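Side-chain contacts in glutathione S-transferase (Natrialba magadii ATCC 43099, PDB 6GZF), which probably acts as a Xi-class glutathione transferase, a family of glutathionyl-hydroquinone reductases that use glutathione as the reducing thiol: residues L58-A63 with H68-T73; Y121-P126 with V136-E141; Q182-I187 with L236-I241; E189-G194 with F215-H220. All blocks are in the same frame, centred on the assembly; numbering follows the deposited sequence.

Interaction 1 (L58-A63 with H68-T73); sequences LYVSYA and HRTLVT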
loop_
_atom_site.group_PDB
_atom_site.type_symbol
_atom_site.label_atom_id
_atom_site.label_comp_id
_atom_site.label_asym_id
_atom_site.label_seq_id
_atom_site.Cartn_x
_atom_site.Cartn_y
_atom_site.Cartn_z
ATOM N N LEU A 58 29.833 15.182 -6.503
ATOM C CA LEU A 58 28.766 14.524 -5.755
ATOM C C LEU A 58 27.999 13.512 -6.605
ATOM O O LEU A 58 27.588 13.813 -7.725
ATOM C CB LEU A 58 27.802 15.571 -5.189
ATOM C CG LEU A 58 26.558 15.066 -4.456
ATOM C CD1 LEU A 58 26.942 14.298 -3.200
ATOM C CD2 LEU A 58 25.633 16.224 -4.118
ATOM N N TYR A 59 27.812 12.311 -6.068
ATOM C CA TYR A 59 27.033 11.276 -6.742
ATOM C C TYR A 59 25.710 11.045 -6.025
ATOM O O TYR A 59 25.692 10.729 -4.838
ATOM C CB TYR A 59 27.816 9.965 -6.816
ATOM C CG TYR A 59 29.049 10.033 -7.683
ATOM C CD1 TYR A 59 28.970 9.816 -9.051
ATOM C CD2 TYR A 59 30.293 10.308 -7.133
ATOM C CE1 TYR A 59 30.095 9.875 -9.847
ATOM C CE2 TYR A 59 31.423 10.368 -7.922
ATOM C CZ TYR A 59 31.318 10.152 -9.277
ATOM O OH TYR A 59 32.439 10.208 -10.070
ATOM N N VAL A 60 24.603 11.205 -6.743
ATOM C CA VAL A 60 23.288 11.034 -6.137
ATOM C C VAL A 60 22.310 10.273 -7.020
ATOM O O VAL A 60 22.485 10.172 -8.235
ATOM C CB VAL A 60 22.631 12.391 -5.793
ATOM C CG1 VAL A 60 23.440 13.146 -4.749
ATOM C CG2 VAL A 60 22.443 13.226 -7.053
ATOM N N SER A 61 21.281 9.735 -6.378
ATOM C CA SER A 61 20.073 9.302 -7.062
ATOM C C SER A 61 18.952 10.226 -6.610
ATOM O O SER A 61 18.901 10.613 -5.444
ATOM C CB SER A 61 19.743 7.843 -6.743
ATOM O OG SER A 61 18.448 7.496 -7.207
ATOM N N TYR A 62 18.062 10.594 -7.525
ATOM C CA TYR A 62 16.947 11.462 -7.171
ATOM C C TYR A 62 15.927 10.724 -6.309
ATOM O O TYR A 62 15.089 11.345 -5.656
ATOM C CB TYR A 62 16.265 12.014 -8.425
ATOM C CG TYR A 62 16.936 13.236 -9.010
ATOM C CD1 TYR A 62 17.039 14.412 -8.279
ATOM C CD2 TYR A 62 17.446 13.221 -10.301
ATOM C CE1 TYR A 62 17.646 15.534 -8.812
ATOM C CE2 TYR A 62 18.053 14.338 -10.843
ATOM C CZ TYR A 62 18.150 15.491 -10.095
ATOM O OH TYR A 62 18.754 16.607 -10.631
ATOM N N ALA A 63 16.011 9.398 -6.305
ATOM C CA ALA A 63 15.043 8.568 -5.598
ATOM C C ALA A 63 15.423 8.354 -4.136
ATOM O O ALA A 63 14.558 8.162 -3.281
ATOM C CB ALA A 63 14.898 7.234 -6.299
ATOM N N HIS A 68 19.159 12.750 -1.375
ATOM C CA HIS A 68 18.330 13.939 -1.557
ATOM C C HIS A 68 18.644 15.005 -0.511
ATOM O O HIS A 68 18.494 16.201 -0.766
ATOM C CB HIS A 68 16.846 13.565 -1.500
ATOM C CG HIS A 68 15.922 14.679 -1.886
ATOM N ND1 HIS A 68 14.590 14.694 -1.535
ATOM C CD2 HIS A 68 16.137 15.811 -2.597
ATOM C CE1 HIS A 68 14.024 15.789 -2.009
ATOM N NE2 HIS A 68 14.940 16.484 -2.657
ATOM N N ARG A 69 19.081 14.564 0.666
ATOM C CA ARG A 69 19.476 15.476 1.734
ATOM C C ARG A 69 20.620 16.381 1.289
ATOM O O ARG A 69 20.619 17.579 1.566
ATOM C CB ARG A 69 19.876 14.693 2.987
ATOM C CG ARG A 69 18.808 14.674 4.069
ATOM C CD ARG A 69 18.674 13.301 4.710
ATOM N NE ARG A 69 19.767 12.995 5.628
ATOM C CZ ARG A 69 19.620 12.304 6.754
ATOM N NH1 ARG A 69 18.422 11.854 7.104
ATOM N NH2 ARG A 69 20.667 12.066 7.532
ATOM N N THR A 70 21.590 15.798 0.592
ATOM C CA THR A 70 22.734 16.550 0.092
ATOM C C THR A 70 22.319 17.524 -1.008
ATOM O O THR A 70 22.865 18.621 -1.115
ATOM C CB THR A 70 23.829 15.614 -0.454
ATOM O OG1 THR A 70 23.341 14.930 -1.615
ATOM C CG2 THR A 70 24.228 14.594 0.600
ATOM N N LEU A 71 21.347 17.117 -1.818
ATOM C CA LEU A 71 20.873 17.939 -2.927
ATOM C C LEU A 71 20.122 19.175 -2.439
ATOM O O LEU A 71 20.311 20.271 -2.967
ATOM C CB LEU A 71 19.977 17.119 -3.857
ATOM C CG LEU A 71 20.669 16.021 -4.667
ATOM C CD1 LEU A 71 19.691 15.377 -5.637
ATOM C CD2 LEU A 71 21.873 16.581 -5.409
ATOM N N VAL A 72 19.267 18.990 -1.437
ATOM C CA VAL A 72 18.501 20.096 -0.870
ATOM C C VAL A 72 19.436 21.123 -0.235
ATOM O O VAL A 72 19.242 22.329 -0.387
ATOM C CB VAL A 72 17.481 19.597 0.177
ATOM C CG1 VAL A 72 16.835 20.767 0.903
ATOM C CG2 VAL A 72 16.423 18.728 -0.488
ATOM N N THR A 73 20.461 20.636 0.456
ATOM C CA THR A 73 21.443 21.511 1.087
ATOM C C THR A 73 22.265 22.261 0.044
ATOM O O THR A 73 22.472 23.469 0.159
ATOM C CB THR A 73 22.392 20.722 2.006
ATOM O OG1 THR A 73 21.628 20.014 2.989
ATOM C CG2 THR A 73 23.363 21.662 2.704
#
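V60 and L71 meet where strand 58-60 packs against helix 68-73. The two short axes come within 9.0 Å and make an angle of 126° between their N-to-C directions, so the helix runs back obliquely against the strand. This is the first β-α step of the thioredoxin-like domain: the chain passes through a short turn into helix 65-77, and the four residues between the segments are mostly the first turn of that helix. Just after the strand, S61 OG accepts from the backbone N of A63 in an ST turn.

L71 makes the largest share of the contact. It and V60 reach toward each other tip to tip, with V60 CG2 3.8 Å from L71 CD1 and V60 CG1 3.8 Å from L71 CD2, so the isopropyl fork of one faces that of the other. The Y62 side chain crosses that of L71 at about a right angle, its CE1 3.8 Å from L71 CD1. On the other flank L58 CD2 lies 4.0 Å from L71 CD2. T70 has OG1 between its backbone N and carbonyl carbon (chi1 66°), which leaves the hydroxyl against V60 CG1 at 3.6 Å while it hydrogen-bonds A67 O one turn back. An alanine in place of L71 would probably open a gap between V60, L58 and the Y62 ring, leaving that ring without its apolar neighbour on the helix.

Strand 56-60 pairs with strand 84-87, completing a β-α-β unit with helix 65-77. T70 also touches I153 of helix 150-159, and H68 touches T245 of helix 238-247.

Interaction 2 (Y121-P126 with V136-E141); sequences YVRAAP and VLWDTE
Y121 packs against V136 where helix 117-124 meets strand 136-139 of the thioredoxin-like β-sheet, the phenol lying obliquely across the valine side chain. The Y121 side chain leaves its helix pointing away from the strand, but with CG beside the backbone N and anti to the carbonyl carbon (chi1 -79°) its ring sweeps back, and the far end reaches V136. There CZ of Y121 lies 3.8 Å from CG2 of V136, the methyl that stands anti to its own carbonyl carbon. The hydroxyl is not left facing carbon alone, since Y121 OH is hydrogen-bonded to the backbone O of T133, a residue predicted to bind glutathione. The ring also touches V132 of the same predicted site, so the helix end is tied to the loop predicted to bind glutathione.

W138 reaches across from the strand. With CG anti to its backbone N (chi1 -172°) the indole extends to the helix, presenting the six-membered ring. R123 meets it at the edge, near the ring plane, its CD 4.3 Å from W138 CZ2; beyond this aliphatic stretch, R123 NE has a long, weak ion pair with D143. Here the sheet is covered by helix 117-124, while L137, between V136 and W138, packs on helix 150-159. A124 completes the contact obliquely to the indole, its CB 4.0 Å from both CH2 and CZ3 of W138.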
loop_
_atom_site.group_PDB
_atom_site.type_symbol
_atom_site.label_atom_id
_atom_site.label_comp_id
_atom_site.label_asym_id
_atom_site.label_seq_id
_atom_site.Cartn_x
_atom_site.Cartn_y
_atom_site.Cartn_z
ATOM N N TYR A 121 33.925 2.870 -6.084
ATOM C CA TYR A 121 34.336 2.386 -4.769
ATOM C C TYR A 121 35.651 1.619 -4.856
ATOM O O TYR A 121 36.581 1.871 -4.088
ATOM C CB TYR A 121 33.257 1.488 -4.158
ATOM C CG TYR A 121 32.094 2.228 -3.532
ATOM C CD1 TYR A 121 31.120 2.830 -4.318
ATOM C CD2 TYR A 121 31.964 2.308 -2.151
ATOM C CE1 TYR A 121 30.054 3.502 -3.744
ATOM C CE2 TYR A 121 30.902 2.975 -1.568
ATOM C CZ TYR A 121 29.951 3.569 -2.369
ATOM O OH TYR A 121 28.894 4.233 -1.793
ATOM N N VAL A 122 35.713 0.680 -5.797
ATOM C CA VAL A 122 36.887 -0.168 -5.987
ATOM C C VAL A 122 38.140 0.657 -6.277
ATOM O O VAL A 122 39.224 0.347 -5.780
ATOM C CB VAL A 122 36.661 -1.183 -7.131
ATOM C CG1 VAL A 122 37.948 -1.923 -7.466
ATOM C CG2 VAL A 122 35.566 -2.168 -6.756
ATOM N N ARG A 123 37.991 1.712 -7.070
ATOM C CA ARG A 123 39.113 2.600 -7.353
ATOM C C ARG A 123 39.583 3.308 -6.085
ATOM O O ARG A 123 40.779 3.510 -5.882
ATOM C CB ARG A 123 38.737 3.631 -8.419
ATOM C CG ARG A 123 39.866 4.593 -8.756
ATOM C CD ARG A 123 39.430 5.658 -9.743
ATOM N NE ARG A 123 39.876 5.370 -11.104
ATOM C CZ ARG A 123 39.183 4.656 -11.986
ATOM N NH1 ARG A 123 38.002 4.152 -11.655
ATOM N NH2 ARG A 123 39.670 4.450 -13.201
ATOM N N ALA A 124 38.631 3.674 -5.231
ATOM C CA ALA A 124 38.939 4.389 -3.998
ATOM C C ALA A 124 39.466 3.450 -2.917
ATOM O O ALA A 124 40.320 3.830 -2.116
ATOM C CB ALA A 124 37.709 5.131 -3.500
ATOM N N ALA A 125 38.948 2.226 -2.895
ATOM C CA ALA A 125 39.372 1.233 -1.914
ATOM C C ALA A 125 39.314 -0.173 -2.507
ATOM O O ALA A 125 38.303 -0.863 -2.379
ATOM C CB ALA A 125 38.514 1.323 -0.665
ATOM N N PRO A 126 40.412 -0.601 -3.151
ATOM C CA PRO A 126 40.535 -1.859 -3.904
ATOM C C PRO A 126 40.138 -3.127 -3.142
ATOM O O PRO A 126 39.884 -4.148 -3.780
ATOM C CB PRO A 126 42.030 -1.908 -4.265
ATOM C CG PRO A 126 42.688 -0.830 -3.452
ATOM C CD PRO A 126 41.643 0.201 -3.227
ATOM N N VAL A 136 27.663 9.918 -2.474
ATOM C CA VAL A 136 29.109 9.767 -2.375
ATOM C C VAL A 136 29.799 11.080 -2.725
ATOM O O VAL A 136 29.694 11.561 -3.853
ATOM C CB VAL A 136 29.639 8.655 -3.309
ATOM C CG1 VAL A 136 31.160 8.700 -3.384
ATOM C CG2 VAL A 136 29.164 7.286 -2.844
ATOM N N LEU A 137 30.495 11.663 -1.755
ATOM C CA LEU A 137 31.274 12.867 -2.010
ATOM C C LEU A 137 32.666 12.475 -2.489
ATOM O O LEU A 137 33.405 11.788 -1.784
ATOM C CB LEU A 137 31.361 13.745 -0.761
ATOM C CG LEU A 137 32.099 15.073 -0.951
ATOM C CD1 LEU A 137 31.357 15.958 -1.944
ATOM C CD2 LEU A 137 32.283 15.789 0.379
ATOM N N TRP A 138 33.016 12.909 -3.695
ATOM C CA TRP A 138 34.260 12.484 -4.325
ATOM C C TRP A 138 35.257 13.629 -4.477
ATOM O O TRP A 138 34.900 14.724 -4.907
ATOM C CB TRP A 138 33.967 11.867 -5.695
ATOM C CG TRP A 138 35.157 11.226 -6.339
ATOM C CD1 TRP A 138 36.129 11.849 -7.066
ATOM C CD2 TRP A 138 35.499 9.836 -6.320
ATOM N NE1 TRP A 138 37.057 10.933 -7.498
ATOM C CE2 TRP A 138 36.693 9.689 -7.054
ATOM C CE3 TRP A 138 34.912 8.699 -5.753
ATOM C CZ2 TRP A 138 37.311 8.454 -7.236
ATOM C CZ3 TRP A 138 35.527 7.475 -5.936
ATOM C CH2 TRP A 138 36.713 7.361 -6.669
ATOM N N ASP A 139 36.510 13.363 -4.120
ATOM C CA ASP A 139 37.587 14.327 -4.309
ATOM C C ASP A 139 38.336 14.037 -5.605
ATOM O O ASP A 139 38.816 12.926 -5.817
ATOM C CB ASP A 139 38.554 14.298 -3.125
ATOM C CG ASP A 139 39.709 15.264 -3.292
ATOM O OD1 ASP A 139 39.492 16.355 -3.855
ATOM O OD2 ASP A 139 40.831 14.934 -2.858
ATOM N N THR A 140 38.437 15.042 -6.468
ATOM C CA THR A 140 39.080 14.869 -7.766
ATOM C C THR A 140 40.597 15.017 -7.686
ATOM O O THR A 140 41.311 14.667 -8.627
ATOM C CB THR A 140 38.535 15.873 -8.798
ATOM O OG1 THR A 140 38.555 17.193 -8.242
ATOM C CG2 THR A 140 37.106 15.517 -9.181
ATOM N N GLU A 141 41.089 15.531 -6.564
ATOM C CA GLU A 141 42.524 15.732 -6.395
ATOM C C GLU A 141 43.210 14.463 -5.894
ATOM O O GLU A 141 44.187 14.004 -6.485
ATOM C CB GLU A 141 42.797 16.892 -5.437
ATOM C CG GLU A 141 44.254 17.324 -5.392
ATOM C CD GLU A 141 44.517 18.577 -6.207
ATOM O OE1 GLU A 141 43.753 19.556 -6.060
ATOM O OE2 GLU A 141 45.484 18.583 -6.999
#

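Interaction 3 (Q182-I187 with L236-I241); sequences QIIDNI and LTEADI
Apolar packing between I183, I184 and A239 brings helix 177-192 against the first turn of helix 238-247. The backbones come near each other here, with the CA atoms of I184 and A239 5.2 Å apart, consistent with the small side chain of A239. A239 CB lies 3.9 Å from I183 CG2, the branch that stands anti to its own backbone N. I184 passes beside the alanine backbone: with CG1 anti to the carbonyl carbon (chi1 -65°) and CD1 extended beyond it, CG1 rests 3.8 Å from A239 CA, and CD1 carries on to E238 CB at 4.0 Å. The I184 and E238 side chains cross obliquely. A glycine in place of I184 would probably open a gap over the A239 backbone and leave the E238 CB without the I184 methyl against it.

Polar bonds fix the second partner rather than join the two. T237 is the N-cap of helix 238-247, its OG1 accepting a weak bond from A239 N, and D240 answers by taking the T237 N-H on OD1 at 2.9 Å. This capping box sets the helix start that offers A239 to the isoleucines. The carboxylate of E238 makes a salt bridge with R155 of helix 150-159.

In the surrounding helical domain I183 packs on W221 of helix 204-224. From the thioredoxin-like side, helix 150-159 touches I184 through E151, and helix 65-77 touches L236 through L76.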
loop_
_atom_site.group_PDB
_atom_site.type_symbol
_atom_site.label_atom_id
_atom_site.label_comp_id
_atom_site.label_asym_id
_atom_site.label_seq_id
_atom_site.Cartn_x
_atom_site.Cartn_y
_atom_site.Cartn_z
ATOM N N GLN A 182 19.781 17.398 18.111
ATOM C CA GLN A 182 18.900 16.528 18.881
ATOM C C GLN A 182 17.780 15.961 18.015
ATOM O O GLN A 182 17.509 14.760 18.046
ATOM C CB GLN A 182 18.302 17.284 20.069
ATOM C CG GLN A 182 17.497 16.405 21.013
ATOM C CD GLN A 182 16.617 17.206 21.953
ATOM O OE1 GLN A 182 15.647 17.837 21.529
ATOM N NE2 GLN A 182 16.951 17.185 23.238
ATOM N N ILE A 183 17.134 16.832 17.247
ATOM C CA ILE A 183 16.011 16.432 16.404
ATOM C C ILE A 183 16.443 15.432 15.336
ATOM O O ILE A 183 15.753 14.443 15.084
ATOM C CB ILE A 183 15.355 17.652 15.726
ATOM C CG1 ILE A 183 14.792 18.605 16.780
ATOM C CG2 ILE A 183 14.247 17.212 14.782
ATOM C CD1 ILE A 183 14.120 19.822 16.200
ATOM N N ILE A 184 17.591 15.695 14.716
ATOM C CA ILE A 184 18.147 14.799 13.706
ATOM C C ILE A 184 18.369 13.401 14.276
ATOM O O ILE A 184 18.060 12.399 13.630
ATOM C CB ILE A 184 19.479 15.340 13.144
ATOM C CG1 ILE A 184 19.249 16.647 12.385
ATOM C CG2 ILE A 184 20.138 14.314 12.232
ATOM C CD1 ILE A 184 20.526 17.373 12.019
ATOM N N ASP A 185 18.887 13.341 15.498
ATOM C CA ASP A 185 19.161 12.067 16.150
ATOM C C ASP A 185 17.873 11.334 16.517
ATOM O O ASP A 185 17.797 10.110 16.411
ATOM C CB ASP A 185 20.017 12.282 17.400
ATOM C CG ASP A 185 20.762 11.030 17.819
ATOM O OD1 ASP A 185 21.914 10.846 17.368
ATOM O OD2 ASP A 185 20.198 10.230 18.596
ATOM N N ASN A 186 16.861 12.085 16.942
ATOM C CA ASN A 186 15.605 11.490 17.383
ATOM C C ASN A 186 14.838 10.866 16.221
ATOM O O ASN A 186 14.575 9.666 16.226
ATOM C CB ASN A 186 14.736 12.537 18.090
ATOM C CG ASN A 186 13.505 11.933 18.761
ATOM O OD1 ASN A 186 13.133 10.785 18.505
ATOM N ND2 ASN A 186 12.861 12.717 19.619
ATOM N N ILE A 187 14.493 11.678 15.226
ATOM C CA ILE A 187 13.679 11.223 14.099
ATOM C C ILE A 187 14.371 10.165 13.242
ATOM O O ILE A 187 13.759 9.584 12.345
ATOM C CB ILE A 187 13.292 12.397 13.178
ATOM C CG1 ILE A 187 14.498 12.841 12.346
ATOM C CG2 ILE A 187 12.730 13.555 13.987
ATOM C CD1 ILE A 187 14.131 13.402 10.985
ATOM N N LEU A 236 14.747 27.662 9.587
ATOM C CA LEU A 236 14.957 26.484 8.755
ATOM C C LEU A 236 16.342 25.895 9.003
ATOM O O LEU A 236 17.347 26.594 8.886
ATOM C CB LEU A 236 14.795 26.840 7.275
ATOM C CG LEU A 236 14.679 25.682 6.284
ATOM C CD1 LEU A 236 13.328 25.009 6.417
ATOM C CD2 LEU A 236 14.901 26.170 4.859
ATOM N N THR A 237 16.395 24.612 9.349
ATOM C CA THR A 237 17.664 23.965 9.672
ATOM C C THR A 237 17.824 22.615 8.976
ATOM O O THR A 237 16.955 22.188 8.217
ATOM C CB THR A 237 17.815 23.750 11.191
ATOM O OG1 THR A 237 16.771 22.887 11.660
ATOM C CG2 THR A 237 17.747 25.077 11.935
ATOM N N GLU A 238 18.947 21.950 9.247
ATOM C CA GLU A 238 19.211 20.616 8.719
ATOM C C GLU A 238 18.175 19.613 9.207
ATOM O O GLU A 238 17.890 18.623 8.533
ATOM C CB GLU A 238 20.607 20.140 9.122
ATOM C CG GLU A 238 21.752 20.990 8.607
ATOM C CD GLU A 238 23.105 20.391 8.945
ATOM O OE1 GLU A 238 23.136 19.262 9.479
ATOM O OE2 GLU A 238 24.135 21.044 8.679
ATOM N N ALA A 239 17.625 19.872 10.390
ATOM C CA ALA A 239 16.618 19.005 10.988
ATOM C C ALA A 239 15.396 18.886 10.086
ATOM O O ALA A 239 14.775 17.827 10.001
ATOM C CB ALA A 239 16.217 19.527 12.358
ATOM N N ASP A 240 15.062 19.980 9.409
ATOM C CA ASP A 240 13.922 19.998 8.501
ATOM C C ASP A 240 14.225 19.238 7.215
ATOM O O ASP A 240 13.338 18.615 6.633
ATOM C CB ASP A 240 13.519 21.438 8.178
ATOM C CG ASP A 240 13.261 22.264 9.423
ATOM O OD1 ASP A 240 14.221 22.868 9.946
ATOM O OD2 ASP A 240 12.100 22.301 9.883
ATOM N N ILE A 241 15.479 19.294 6.777
ATOM C CA ILE A 241 15.896 18.613 5.556
ATOM C C ILE A 241 15.833 17.095 5.727
ATOM O O ILE A 241 15.424 16.376 4.814
ATOM C CB ILE A 241 17.324 19.027 5.141
ATOM C CG1 ILE A 241 17.399 20.543 4.947
ATOM C CG2 ILE A 241 17.746 18.308 3.866
ATOM C CD1 ILE A 241 18.718 21.026 4.389
#

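Interaction 4 (E189-G194 with F215-H220); sequences EPINNG and FGALAH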
loop_
_atom_site.group_PDB
_atom_site.type_symbol
_atom_site.label_atom_id
_atom_site.label_comp_id
_atom_site.label_asym_id
_atom_site.label_seq_id
_atom_site.Cartn_x
_atom_site.Cartn_y
_atom_site.Cartn_z
ATOM N N GLU A 189 15.658 7.024 13.799
ATOM C CA GLU A 189 15.232 5.627 13.851
ATOM C C GLU A 189 13.733 5.418 13.573
ATOM O O GLU A 189 13.380 4.581 12.742
ATOM C CB GLU A 189 15.604 5.008 15.204
ATOM C CG GLU A 189 15.943 3.528 15.129
ATOM C CD GLU A 189 15.952 2.860 16.491
ATOM O OE1 GLU A 189 16.581 3.406 17.421
ATOM O OE2 GLU A 189 15.329 1.785 16.627
ATOM N N PRO A 190 12.841 6.165 14.257
ATOM C CA PRO A 190 11.424 5.862 14.019
ATOM C C PRO A 190 10.887 6.361 12.678
ATOM O O PRO A 190 9.905 5.807 12.186
ATOM C CB PRO A 190 10.720 6.582 15.173
ATOM C CG PRO A 190 11.611 7.721 15.487
ATOM C CD PRO A 190 13.003 7.195 15.300
ATOM N N ILE A 191 11.513 7.381 12.097
ATOM C CA ILE A 191 10.981 7.987 10.879
ATOM C C ILE A 191 11.860 7.749 9.651
ATOM O O ILE A 191 11.396 7.196 8.655
ATOM C CB ILE A 191 10.772 9.502 11.058
ATOM C CG1 ILE A 191 9.675 9.765 12.092
ATOM C CG2 ILE A 191 10.406 10.151 9.736
ATOM C CD1 ILE A 191 9.557 11.215 12.506
ATOM N N ASN A 192 13.121 8.168 9.719
ATOM C CA ASN A 192 14.031 8.025 8.584
ATOM C C ASN A 192 14.305 6.565 8.226
ATOM O O ASN A 192 14.195 6.174 7.064
ATOM C CB ASN A 192 15.351 8.747 8.862
ATOM C CG ASN A 192 15.194 10.255 8.900
ATOM O OD1 ASN A 192 14.245 10.807 8.339
ATOM N ND2 ASN A 192 16.129 10.932 9.556
ATOM N N ASN A 193 14.658 5.764 9.226
ATOM C CA ASN A 193 14.910 4.343 9.012
ATOM C C ASN A 193 13.668 3.492 9.248
ATOM O O ASN A 193 13.594 2.350 8.792
ATOM C CB ASN A 193 16.043 3.858 9.920
ATOM C CG ASN A 193 17.411 4.047 9.298
ATOM O OD1 ASN A 193 17.568 3.976 8.080
ATOM N ND2 ASN A 193 18.415 4.283 10.137
ATOM N N GLY A 194 12.698 4.057 9.958
ATOM C CA GLY A 194 11.499 3.333 10.340
ATOM C C GLY A 194 10.684 2.799 9.178
ATOM O O GLY A 194 10.175 1.680 9.233
ATOM N N PHE A 215 4.345 6.150 13.295
ATOM C CA PHE A 215 3.199 7.048 13.355
ATOM C C PHE A 215 3.053 7.680 14.734
ATOM O O PHE A 215 2.388 8.705 14.890
ATOM C CB PHE A 215 1.923 6.303 12.966
ATOM C CG PHE A 215 1.796 6.067 11.489
ATOM C CD1 PHE A 215 1.197 7.013 10.673
ATOM C CD2 PHE A 215 2.292 4.909 10.914
ATOM C CE1 PHE A 215 1.085 6.804 9.311
ATOM C CE2 PHE A 215 2.184 4.694 9.552
ATOM C CZ PHE A 215 1.579 5.644 8.750
ATOM N N GLY A 216 3.677 7.064 15.732
ATOM C CA GLY A 216 3.757 7.662 17.050
ATOM C C GLY A 216 4.673 8.867 16.997
ATOM O O GLY A 216 4.364 9.925 17.548
ATOM N N ALA A 217 5.804 8.704 16.316
ATOM C CA ALA A 217 6.769 9.784 16.145
ATOM C C ALA A 217 6.192 10.912 15.296
ATOM O O ALA A 217 6.412 12.090 15.580
ATOM C CB ALA A 217 8.050 9.253 15.520
ATOM N N LEU A 218 5.455 10.543 14.252
ATOM C CA LEU A 218 4.843 11.520 13.358
ATOM C C LEU A 218 3.779 12.344 14.077
ATOM O O LEU A 218 3.627 13.538 13.817
ATOM C CB LEU A 218 4.233 10.821 12.141
ATOM C CG LEU A 218 5.229 10.236 11.139
ATOM C CD1 LEU A 218 4.511 9.406 10.087
ATOM C CD2 LEU A 218 6.042 11.347 10.488
ATOM N N ALA A 219 3.048 11.700 14.981
ATOM C CA ALA A 219 2.007 12.379 15.743
ATOM C C ALA A 219 2.613 13.364 16.737
ATOM O O ALA A 219 2.032 14.414 17.015
ATOM C CB ALA A 219 1.132 11.367 16.464
ATOM N N HIS A 220 3.781 13.019 17.269
ATOM C CA HIS A 220 4.471 13.881 18.222
ATOM C C HIS A 220 4.904 15.185 17.567
ATOM O O HIS A 220 4.588 16.270 18.055
ATOM C CB HIS A 220 5.689 13.167 18.815
ATOM C CG HIS A 220 6.664 14.089 19.478
ATOM N ND1 HIS A 220 6.302 14.957 20.485
ATOM C CD2 HIS A 220 7.989 14.282 19.272
ATOM C CE1 HIS A 220 7.363 15.643 20.873
ATOM N NE2 HIS A 220 8.399 15.253 20.154
#
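I191 reaches A217 and L218 because its CG1 stands beside the backbone N, anti to the carbonyl carbon (chi1 -66°), and CD1 extends straight on (chi2 170°). The outstretched branch lies against the A217 methyl, with I191 CG1 3.8 Å from A217 CB, and ends near the leucine, where I191 CD1 is 4.1 Å from L218 CD2. L218 leaves its helix with CG likewise beside the backbone N (chi1 -71°), and the isoleucine and leucine side chains cross obliquely.

The pyrrolidine ring of P190 takes the neighbouring place. Its CB lies 3.8 Å from A217 CB and its CG is nearly as close, so the CB and CG carbons of the ring meet the methyl. The A217 methyl thus meets both the proline ring and the isoleucine branch. The proline also marks a kink: its N has no bond to the preceding turn, and a wider π-type turn spans 189-192, just where helix 177-192 presents P190 and I191 to its partner.

I191 also packs on L214 and W221 of helix 204-224, while L218 touches F268 in a loop. The I191 side chain lies about 7 Å from that of Y254, predicted to lower the pKa of the active-site cysteine. Helix-to-helix packing of this kind builds the all-helical C-terminal domain of glutathione transferases.

From the N terminus, interaction 1 closes the short turn between strand 56-60 and helix 65-77, and interaction 2 then closes the loop from helix 117-124 to strand 136-139. They share a sheet: the strands are neighbours in it, with Y59 N probably hydrogen-bonded to V136 O. The remaining pair lies in the helical domain. Interaction 3 spans helices 177-192 and 238-247, and interaction 4, using helices 177-192 and 204-224, falls wholly within that span. None cross. I241 packs on T73 and V72, linking interactions 1 and 3 across the domain interface, whereas interactions 2 and 4, centres 34 Å apart, occupy opposite sides of the chain's centre.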